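Local coordinates for transcriptional regulatory protein FIXJ (PDB 1DBW) that acts as a two-component response regulator that, once activated by FixL, switches on transcription of the nitrogen-fixation genes nifA and fixK, at residues K17-M22 with T109-A114; N26-K31 with E113-A118. The protein carries 2 engineered substitutions. One frame throughout, in Å; residues are numbered along the deposited sequence.

Interaction 1 of 2, residues K17-M22 with T109-A114; sequences KSLAFM and TVIIEA
Within residues 17-22, Leu19 is the first to reach residues 109-114, and it does so lightly: its CD1 methyl stops 4.3 Å from CG2 of Ile111. Its isobutyl group also touches Ile81 of strand 78-82, so it lies over the sheet and meets the neighbouring helix with one methyl. One turn further on, Met22 makes the closer approach. CG leaves anti to the backbone N (chi1 -179°), and the thioether then folds at both remaining torsions, which turns the terminal methyl back beside Leu19; Met22 CE and Leu19 CD1 are 3.7 Å apart. That methyl presses on CG2 of Ile111 at 3.6 Å, so the short branch of the isoleucine receives both residues. The sulfur meets a different partner, with Met22 SD 4.0 Å from CD1 of Ile112, the far end of that side chain's longer branch. No hydrogen bond spans the two segments, and their axes come no nearer than 11.8 Å, a separation bridged by side-chain ends. On the sheet side, Ile111 also packs on Ile79 and Ile102. The local axes are turned by 69°, and the bent methionine reaches into the gap between them. Two helices packed side by side against one face of a parallel sheet, with aliphatic groups between them, are characteristic of the doubly wound, CheY-like receiver domain.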
loop_
_atom_site.group_PDB
_atom_site.type_symbol
_atom_site.label_atom_id
_atom_site.label_comp_id
_atom_site.label_asym_id
_atom_site.label_seq_id
_atom_site.Cartn_x
_atom_site.Cartn_y
_atom_site.Cartn_z
ATOM N N LYS A 17 5.842 -4.708 10.452
ATOM C CA LYS A 17 5.686 -4.159 11.803
ATOM C C LYS A 17 6.338 -2.776 11.902
ATOM O O LYS A 17 5.739 -1.844 12.434
ATOM C CB LYS A 17 6.288 -5.120 12.840
ATOM C CG LYS A 17 5.668 -6.519 12.777
ATOM C CD LYS A 17 6.583 -7.612 13.331
ATOM C CE LYS A 17 6.089 -8.984 12.875
ATOM N NZ LYS A 17 6.939 -10.115 13.352
ATOM N N SER A 18 7.548 -2.656 11.357
ATOM C CA SER A 18 8.305 -1.404 11.361
ATOM C C SER A 18 7.512 -0.241 10.751
ATOM O O SER A 18 7.351 0.810 11.379
ATOM C CB SER A 18 9.619 -1.607 10.599
ATOM O OG SER A 18 10.288 -0.378 10.398
ATOM N N LEU A 19 6.999 -0.447 9.538
ATOM C CA LEU A 19 6.216 0.582 8.838
ATOM C C LEU A 19 4.927 0.873 9.589
ATOM O O LEU A 19 4.608 2.031 9.856
ATOM C CB LEU A 19 5.861 0.161 7.398
ATOM C CG LEU A 19 5.045 1.203 6.603
ATOM C CD1 LEU A 19 5.796 2.548 6.593
ATOM C CD2 LEU A 19 4.808 0.743 5.155
ATOM N N ALA A 20 4.210 -0.187 9.955
ATOM C CA ALA A 20 2.938 -0.008 10.647
ATOM C C ALA A 20 3.092 0.740 11.951
ATOM O O ALA A 20 2.305 1.656 12.246
ATOM C CB ALA A 20 2.281 -1.362 10.902
ATOM N N PHE A 21 4.075 0.324 12.751
ATOM C CA PHE A 21 4.316 0.970 14.040
ATOM C C PHE A 21 4.700 2.434 13.846
ATOM O O PHE A 21 4.243 3.308 14.588
ATOM C CB PHE A 21 5.387 0.228 14.837
ATOM C CG PHE A 21 4.943 -1.128 15.343
ATOM C CD1 PHE A 21 5.717 -1.824 16.274
ATOM C CD2 PHE A 21 3.733 -1.694 14.927
ATOM C CE1 PHE A 21 5.289 -3.061 16.786
ATOM C CE2 PHE A 21 3.301 -2.932 15.436
ATOM C CZ PHE A 21 4.083 -3.610 16.367
ATOM N N MET A 22 5.522 2.708 12.841
ATOM C CA MET A 22 5.924 4.078 12.566
ATOM C C MET A 22 4.718 4.936 12.188
ATOM O O MET A 22 4.588 6.034 12.691
ATOM C CB MET A 22 6.984 4.134 11.466
ATOM C CG MET A 22 7.470 5.545 11.153
ATOM S SD MET A 22 6.392 6.520 10.086
ATOM C CE MET A 22 6.620 5.625 8.479
ATOM N N THR A 109 9.170 10.707 6.430
ATOM C CA THR A 109 8.421 11.854 5.934
ATOM C C THR A 109 7.928 11.637 4.508
ATOM O O THR A 109 6.818 12.022 4.177
ATOM C CB THR A 109 9.254 13.142 5.999
ATOM O OG1 THR A 109 10.426 12.967 5.201
ATOM C CG2 THR A 109 9.655 13.435 7.435
ATOM N N VAL A 110 8.714 10.923 3.705
ATOM C CA VAL A 110 8.352 10.670 2.322
ATOM C C VAL A 110 7.166 9.721 2.144
ATOM O O VAL A 110 6.287 9.986 1.308
ATOM C CB VAL A 110 9.555 10.153 1.501
ATOM C CG1 VAL A 110 9.109 9.617 0.152
ATOM C CG2 VAL A 110 10.515 11.290 1.277
ATOM N N ILE A 111 7.130 8.638 2.915
ATOM C CA ILE A 111 6.016 7.715 2.789
ATOM C C ILE A 111 4.772 8.380 3.385
ATOM O O ILE A 111 3.673 8.204 2.875
ATOM C CB ILE A 111 6.298 6.355 3.457
ATOM C CG1 ILE A 111 5.187 5.356 3.112
ATOM C CG2 ILE A 111 6.396 6.488 4.957
ATOM C CD1 ILE A 111 5.009 5.132 1.654
ATOM N N ILE A 112 4.944 9.147 4.452
ATOM C CA ILE A 112 3.786 9.838 5.052
ATOM C C ILE A 112 3.163 10.825 4.040
ATOM O O ILE A 112 1.944 10.901 3.889
ATOM C CB ILE A 112 4.198 10.553 6.357
ATOM C CG1 ILE A 112 4.457 9.498 7.443
ATOM C CG2 ILE A 112 3.115 11.548 6.818
ATOM C CD1 ILE A 112 5.163 10.033 8.676
ATOM N N GLU A 113 3.996 11.576 3.326
ATOM C CA GLU A 113 3.466 12.510 2.335
ATOM C C GLU A 113 2.730 11.777 1.216
ATOM O O GLU A 113 1.678 12.237 0.769
ATOM C CB GLU A 113 4.581 13.387 1.760
ATOM C CG GLU A 113 5.307 14.210 2.822
ATOM C CD GLU A 113 4.760 15.619 2.975
ATOM O OE1 GLU A 113 3.528 15.797 2.845
ATOM O OE2 GLU A 113 5.570 16.550 3.234
ATOM N N ALA A 114 3.279 10.649 0.763
ATOM C CA ALA A 114 2.640 9.858 -0.282
ATOM C C ALA A 114 1.266 9.349 0.188
ATOM O O ALA A 114 0.297 9.411 -0.567
ATOM C CB ALA A 114 3.539 8.694 -0.690
#

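Interaction 2 of 2, residues N26-K31 with E113-A118; sequences NGFAVK and EAIERA
Phe28 crosses from the chain just after helix 13-25 to meet Ile115 and Glu116 of helix 108-119, on one face of the receiver domain's alpha/beta sandwich. Its departure point is set by a Schellman motif: Gly27, with positive phi, closes the helix, and strand 29-33 follows at the sheet margin. The phenyl group projects with CG anti to the carbonyl carbon (chi1 -75°), and its far rim reaches the helix. There CE2 of Phe28 lies 3.9 Å from CG2 of Ile115, the short branch of the isoleucine, in an oblique approach. Beside it, the extended chain of Glu116 crosses the phenylalanine side chain at about a right angle. The methylene carbon CG and the oxygen OE1 of Glu116 are each 4.2 Å from CZ of Phe28, while the carboxylate plane is inclined by 39° to the ring. The glutamate thus borders the aromatic group with aliphatic as well as polar atoms. Tyr4 touches all three of these side chains, and Val6 of the adjoining strand 5-10 packs on Phe28 and Ile115. A polyethylene glycol molecule, probably from the crystallisation liquor, also approaches the phenyl group. On the outer side of the same helix, Glu113 and Arg117 form a weak ion pair one turn apart, Arg117 NH1 standing 3.3 Å from Glu113 OE1 with the oxygen in plane at the guanidinium edge.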
loop_
_atom_site.group_PDB
_atom_site.type_symbol
_atom_site.label_atom_id
_atom_site.label_comp_id
_atom_site.label_asym_id
_atom_site.label_seq_id
_atom_site.Cartn_x
_atom_site.Cartn_y
_atom_site.Cartn_z
ATOM N N ASN A 26 2.676 8.161 14.291
ATOM C CA ASN A 26 2.405 9.463 13.693
ATOM C C ASN A 26 0.898 9.792 13.701
ATOM O O ASN A 26 0.474 10.788 13.147
ATOM C CB ASN A 26 3.015 9.551 12.291
ATOM C CG ASN A 26 4.523 9.849 12.341
ATOM O OD1 ASN A 26 4.921 11.010 12.372
ATOM N ND2 ASN A 26 5.356 8.807 12.383
ATOM N N GLY A 27 0.120 8.901 14.301
ATOM C CA GLY A 27 -1.313 9.123 14.419
ATOM C C GLY A 27 -2.236 8.559 13.361
ATOM O O GLY A 27 -3.428 8.867 13.341
ATOM N N PHE A 28 -1.684 7.814 12.408
ATOM C CA PHE A 28 -2.539 7.250 11.376
ATOM C C PHE A 28 -3.327 6.070 11.913
ATOM O O PHE A 28 -2.874 5.431 12.869
ATOM C CB PHE A 28 -1.643 6.708 10.245
ATOM C CG PHE A 28 -1.056 7.777 9.378
ATOM C CD1 PHE A 28 0.186 8.354 9.687
ATOM C CD2 PHE A 28 -1.743 8.214 8.259
ATOM C CE1 PHE A 28 0.714 9.352 8.876
ATOM C CE2 PHE A 28 -1.225 9.214 7.437
ATOM C CZ PHE A 28 0.008 9.788 7.746
ATOM N N ALA A 29 -4.525 5.837 11.355
ATOM C CA ALA A 29 -5.269 4.624 11.702
ATOM C C ALA A 29 -4.570 3.635 10.769
ATOM O O ALA A 29 -4.473 3.893 9.570
ATOM C CB ALA A 29 -6.740 4.759 11.325
ATOM N N VAL A 30 -4.180 2.485 11.302
ATOM C CA VAL A 30 -3.411 1.532 10.517
ATOM C C VAL A 30 -3.923 0.145 10.752
ATOM O O VAL A 30 -4.247 -0.209 11.886
ATOM C CB VAL A 30 -1.927 1.554 10.991
ATOM C CG1 VAL A 30 -1.127 0.436 10.333
ATOM C CG2 VAL A 30 -1.306 2.892 10.654
ATOM N N LYS A 31 -3.971 -0.626 9.671
ATOM C CA LYS A 31 -4.366 -2.044 9.792
ATOM C C LYS A 31 -3.342 -2.835 8.986
ATOM O O LYS A 31 -3.125 -2.537 7.804
ATOM C CB LYS A 31 -5.742 -2.237 9.201
ATOM C CG LYS A 31 -6.296 -3.663 9.429
ATOM C CD LYS A 31 -7.696 -3.814 8.776
ATOM C CE LYS A 31 -8.202 -5.249 8.857
ATOM N NZ LYS A 31 -8.747 -5.605 10.216
ATOM N N GLU A 113 3.996 11.576 3.326
ATOM C CA GLU A 113 3.466 12.510 2.335
ATOM C C GLU A 113 2.730 11.777 1.216
ATOM O O GLU A 113 1.678 12.237 0.769
ATOM C CB GLU A 113 4.581 13.387 1.760
ATOM C CG GLU A 113 5.307 14.210 2.822
ATOM C CD GLU A 113 4.760 15.619 2.975
ATOM O OE1 GLU A 113 3.528 15.797 2.845
ATOM O OE2 GLU A 113 5.570 16.550 3.234
ATOM N N ALA A 114 3.279 10.649 0.763
ATOM C CA ALA A 114 2.640 9.858 -0.282
ATOM C C ALA A 114 1.266 9.349 0.188
ATOM O O ALA A 114 0.297 9.411 -0.567
ATOM C CB ALA A 114 3.539 8.694 -0.690
ATOM N N ILE A 115 1.190 8.842 1.426
ATOM C CA ILE A 115 -0.068 8.348 1.967
ATOM C C ILE A 115 -1.097 9.481 2.074
ATOM O O ILE A 115 -2.262 9.307 1.723
ATOM C CB ILE A 115 0.136 7.680 3.378
ATOM C CG1 ILE A 115 1.006 6.416 3.238
ATOM C CG2 ILE A 115 -1.243 7.383 3.998
ATOM C CD1 ILE A 115 1.493 5.808 4.576
ATOM N N GLU A 116 -0.660 10.659 2.514
ATOM C CA GLU A 116 -1.579 11.804 2.595
ATOM C C GLU A 116 -2.075 12.194 1.183
ATOM O O GLU A 116 -3.270 12.442 0.980
ATOM C CB GLU A 116 -0.883 12.974 3.296
ATOM C CG GLU A 116 -0.469 12.638 4.723
ATOM C CD GLU A 116 0.290 13.772 5.400
ATOM O OE1 GLU A 116 0.345 13.783 6.651
ATOM O OE2 GLU A 116 0.841 14.639 4.688
ATOM N N ARG A 117 -1.182 12.131 0.204
ATOM C CA ARG A 117 -1.539 12.448 -1.189
ATOM C C ARG A 117 -2.571 11.441 -1.682
ATOM O O ARG A 117 -3.551 11.812 -2.331
ATOM C CB ARG A 117 -0.311 12.345 -2.095
ATOM C CG ARG A 117 0.042 13.611 -2.877
ATOM C CD ARG A 117 0.588 14.721 -1.983
ATOM N NE ARG A 117 -0.430 15.256 -1.079
ATOM C CZ ARG A 117 -0.215 15.549 0.204
ATOM N NH1 ARG A 117 0.993 15.366 0.734
ATOM N NH2 ARG A 117 -1.213 16.008 0.959
ATOM N N ALA A 118 -2.344 10.161 -1.374
ATOM C CA ALA A 118 -3.267 9.125 -1.799
ATOM C C ALA A 118 -4.629 9.267 -1.106
ATOM O O ALA A 118 -5.656 8.989 -1.722
ATOM C CB ALA A 118 -2.685 7.725 -1.538
#

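In the fold
Helix 108-119, the last of the domain, takes part in both contacts, which show how a chain's end can be packed against its beginning. Along the chain, helix 13-25 supplies the first partner of interaction 1, and the turn leading into strand 29-33 supplies that of interaction 2; both return more than 80 residues later to the same helix. Their centres are about 7 Å apart, and Ile112 joins them, its CG2 3.7 Å from CZ of Phe28. Together they make a largely apolar junction on one face of the five-stranded parallel sheet. Interaction 1 lies nearer the magnesium site, with the side chain of Leu19 about 5 Å from that of Asp10.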